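Local coordinates for protein GTPase subunit of restriction endonuclease (Thermococcus gammatolerans, PDB 6P0F) that probably recognises modified DNA through its N-terminal YTH-like domain, as the GTPase subunit of an McrB-type restriction endonuclease, at residues N3-G11 and W53-K64. Sequence-based numbering, arbitrary orientation.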
# COMPACT_ATOMS: atom_id res chain seq x y z
N ASN A 3 15.77 3.99 3.29
CA ASN A 3 14.39 3.53 3.40
C ASN A 3 14.19 2.34 2.48
O ASN A 3 15.10 1.90 1.77
CB ASN A 3 13.42 4.66 3.07
CG ASN A 3 13.91 5.53 1.93
OD1 ASN A 3 14.19 5.02 0.85
ND2 ASN A 3 14.03 6.84 2.17
N GLN A 4 12.99 1.78 2.54
CA GLN A 4 12.66 0.56 1.85
C GLN A 4 11.55 0.80 0.84
O GLN A 4 10.76 1.74 0.96
CB GLN A 4 12.27 -0.52 2.85
CG GLN A 4 13.40 -0.83 3.84
CD GLN A 4 12.99 -1.71 4.98
OE1 GLN A 4 13.65 -2.71 5.27
NE2 GLN A 4 11.88 -1.37 5.64
N LEU A 5 11.51 -0.06 -0.17
CA LEU A 5 10.47 -0.03 -1.19
C LEU A 5 9.78 -1.39 -1.18
O LEU A 5 10.45 -2.43 -1.28
CB LEU A 5 11.04 0.27 -2.57
CG LEU A 5 10.12 0.14 -3.78
CD1 LEU A 5 8.95 1.14 -3.60
CD2 LEU A 5 10.88 0.37 -5.09
N PHE A 6 8.46 -1.38 -1.04
CA PHE A 6 7.64 -2.58 -1.04
C PHE A 6 6.66 -2.55 -2.20
O PHE A 6 6.29 -1.47 -2.67
CB PHE A 6 6.87 -2.73 0.27
CG PHE A 6 7.75 -2.81 1.46
CD1 PHE A 6 8.33 -4.01 1.83
CD2 PHE A 6 8.03 -1.68 2.21
CE1 PHE A 6 9.16 -4.09 2.93
CE2 PHE A 6 8.85 -1.77 3.33
CZ PHE A 6 9.44 -2.99 3.67
N ILE A 7 6.27 -3.74 -2.67
CA ILE A 7 5.21 -3.90 -3.66
C ILE A 7 4.07 -4.66 -3.01
O ILE A 7 4.27 -5.74 -2.42
CB ILE A 7 5.69 -4.66 -4.91
CG1 ILE A 7 6.73 -3.85 -5.66
CG2 ILE A 7 4.49 -4.99 -5.82
CD1 ILE A 7 7.53 -4.72 -6.62
N ILE A 8 2.86 -4.11 -3.09
CA ILE A 8 1.67 -4.79 -2.59
C ILE A 8 0.72 -4.97 -3.74
O ILE A 8 0.32 -4.01 -4.41
CB ILE A 8 1.04 -4.02 -1.43
CG1 ILE A 8 2.00 -4.02 -0.24
CG2 ILE A 8 -0.31 -4.65 -1.04
CD1 ILE A 8 1.51 -3.11 0.90
N GLY A 9 0.33 -6.24 -4.00
CA GLY A 9 -0.48 -6.58 -5.13
C GLY A 9 -1.95 -6.63 -4.70
O GLY A 9 -2.29 -7.40 -3.81
N ILE A 10 -2.76 -5.81 -5.33
CA ILE A 10 -4.19 -5.70 -5.02
C ILE A 10 -4.94 -6.38 -6.15
O ILE A 10 -4.96 -5.88 -7.28
CB ILE A 10 -4.62 -4.23 -4.89
CG1 ILE A 10 -3.78 -3.47 -3.86
CG2 ILE A 10 -6.16 -4.15 -4.60
CD1 ILE A 10 -3.91 -3.97 -2.46
N GLY A 11 -5.59 -7.52 -5.87
CA GLY A 11 -6.28 -8.23 -6.94
C GLY A 11 -7.66 -7.66 -7.23
O GLY A 11 -8.49 -7.54 -6.33
N TRP A 53 -3.79 1.65 4.68
CA TRP A 53 -3.86 0.26 4.26
C TRP A 53 -3.48 -0.59 5.46
O TRP A 53 -2.91 -0.10 6.43
CB TRP A 53 -2.95 0.01 3.06
CG TRP A 53 -3.11 -1.37 2.49
CD1 TRP A 53 -2.16 -2.35 2.40
CD2 TRP A 53 -4.32 -1.94 1.97
NE1 TRP A 53 -2.71 -3.50 1.87
CE2 TRP A 53 -4.02 -3.26 1.56
CE3 TRP A 53 -5.62 -1.46 1.80
CZ2 TRP A 53 -5.00 -4.11 1.02
CZ3 TRP A 53 -6.57 -2.30 1.23
CH2 TRP A 53 -6.24 -3.60 0.83
N GLY A 54 -3.89 -1.86 5.45
CA GLY A 54 -3.64 -2.71 6.59
C GLY A 54 -3.24 -4.10 6.13
O GLY A 54 -3.64 -4.56 5.05
N ARG A 55 -2.44 -4.76 6.96
CA ARG A 55 -1.95 -6.10 6.66
C ARG A 55 -2.02 -6.95 7.92
O ARG A 55 -2.15 -6.44 9.03
CB ARG A 55 -0.50 -6.08 6.16
CG ARG A 55 -0.31 -5.34 4.86
CD ARG A 55 1.13 -5.45 4.37
NE ARG A 55 1.47 -6.83 4.09
CZ ARG A 55 2.33 -7.53 4.80
NH1 ARG A 55 2.96 -6.97 5.83
NH2 ARG A 55 2.58 -8.79 4.48
N SER A 56 -1.91 -8.29 7.71
CA SER A 56 -1.90 -9.26 8.81
C SER A 56 -0.60 -9.27 9.61
O SER A 56 -0.63 -9.72 10.76
CB SER A 56 -2.11 -10.68 8.27
OG SER A 56 -3.15 -10.74 7.32
N LYS A 57 0.52 -8.82 9.04
CA LYS A 57 1.80 -8.83 9.73
C LYS A 57 2.50 -7.48 9.62
O LYS A 57 2.21 -6.68 8.72
CB LYS A 57 2.77 -9.87 9.15
CG LYS A 57 2.27 -11.29 9.14
CD LYS A 57 3.42 -12.25 8.83
CE LYS A 57 3.62 -13.27 9.96
NZ LYS A 57 2.87 -14.55 9.73
N GLU A 58 3.45 -7.26 10.53
CA GLU A 58 4.28 -6.06 10.54
C GLU A 58 5.35 -6.08 9.47
O GLU A 58 5.91 -5.02 9.15
CB GLU A 58 4.94 -5.93 11.92
CG GLU A 58 5.51 -4.56 12.23
CD GLU A 58 5.90 -4.44 13.69
OE1 GLU A 58 5.49 -3.45 14.35
OE2 GLU A 58 6.60 -5.36 14.18
N THR A 59 5.68 -7.27 8.95
CA THR A 59 6.82 -7.43 8.06
C THR A 59 6.41 -7.88 6.67
O THR A 59 5.37 -8.52 6.49
CB THR A 59 7.82 -8.46 8.61
OG1 THR A 59 7.17 -9.74 8.68
CG2 THR A 59 8.30 -8.06 10.00
N ILE A 60 7.24 -7.53 5.69
CA ILE A 60 7.19 -8.11 4.34
C ILE A 60 8.57 -8.70 4.04
O ILE A 60 9.58 -8.00 4.18
CB ILE A 60 6.80 -7.08 3.27
CG1 ILE A 60 5.36 -6.59 3.51
CG2 ILE A 60 7.01 -7.70 1.87
CD1 ILE A 60 5.01 -5.38 2.67
N TYR A 61 8.60 -9.95 3.63
CA TYR A 61 9.87 -10.61 3.38
C TYR A 61 10.82 -10.37 4.54
O TYR A 61 12.01 -10.20 4.37
CB TYR A 61 10.47 -10.23 2.03
CG TYR A 61 10.06 -11.23 0.98
CD1 TYR A 61 8.73 -11.33 0.57
CD2 TYR A 61 10.97 -12.11 0.42
CE1 TYR A 61 8.33 -12.24 -0.37
CE2 TYR A 61 10.58 -13.03 -0.53
CZ TYR A 61 9.26 -13.10 -0.92
OH TYR A 61 8.86 -14.01 -1.86
N GLU A 62 10.21 -10.30 5.72
CA GLU A 62 10.93 -10.21 6.99
C GLU A 62 11.50 -8.82 7.24
O GLU A 62 12.28 -8.63 8.18
CB GLU A 62 12.11 -11.18 7.15
CG GLU A 62 12.05 -11.78 8.46
CD GLU A 62 10.79 -12.68 8.55
OE1 GLU A 62 10.54 -13.37 7.54
OE2 GLU A 62 10.05 -12.56 9.57
N LYS A 63 11.16 -7.84 6.41
CA LYS A 63 11.57 -6.46 6.61
C LYS A 63 10.42 -5.75 7.31
O LYS A 63 9.26 -5.93 6.93
CB LYS A 63 11.94 -5.82 5.28
CG LYS A 63 13.10 -6.56 4.59
CD LYS A 63 14.39 -6.35 5.38
CE LYS A 63 15.63 -6.81 4.63
NZ LYS A 63 16.87 -6.38 5.33
N LYS A 64 10.72 -5.04 8.39
CA LYS A 64 9.70 -4.27 9.09
C LYS A 64 9.37 -3.04 8.25
O LYS A 64 10.25 -2.38 7.70
CB LYS A 64 10.23 -3.88 10.47
CG LYS A 64 9.28 -3.07 11.32
CD LYS A 64 9.91 -2.81 12.70
CE LYS A 64 9.18 -1.71 13.45
NZ LYS A 64 9.76 -1.47 14.80
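The phenyl ring of F6 packs on the β-hairpin 59–64, whose type I' turn runs from I60 to K63; this small two-stranded unit lies against strand 5–11 of the central mixed β-sheet of the YTH-like domain. F6, I8 and I10 of strand 5–11, and Q4 just before it, all point toward the hairpin and the end of strand 49–55. The F6 ring lies in the groove between the side chains of I60 and K63: I60 CD1 lies 3.7 Å from F6 CD1, while K63 CB meets the rim of the ring beside CE1 and CZ, level with it. With CG beside its backbone N (chi1 -60°), Q4 continues as an extended chain to the backbone of K64, where NE2 donates a 2.8 Å hydrogen bond to K64 O, the acceptor lying almost in the amide plane. The same NE2 also bonds D69 OD2, and the aliphatic part of K63 packs against Q4 OE1. Replacing Q4 by an alanine would remove the amide, and K64 O and D69 OD2 would probably both lose a donor, with a gap beside the K63 chain. Farther along, two isoleucine methyls fit against the W53 indole: I8 CG2 near NE1 and I10 CD1 3.6 Å from CZ2, while F73 meets W53 edge-to-face. Between the tryptophan and the hairpin, I60 CG1 sits over one guanidinium face of R55, toward its rim, and R55 NH1 approaches T59 O from above the carbonyl plane, closing a 2.9 Å hydrogen bond with an N-H...O angle of 150°.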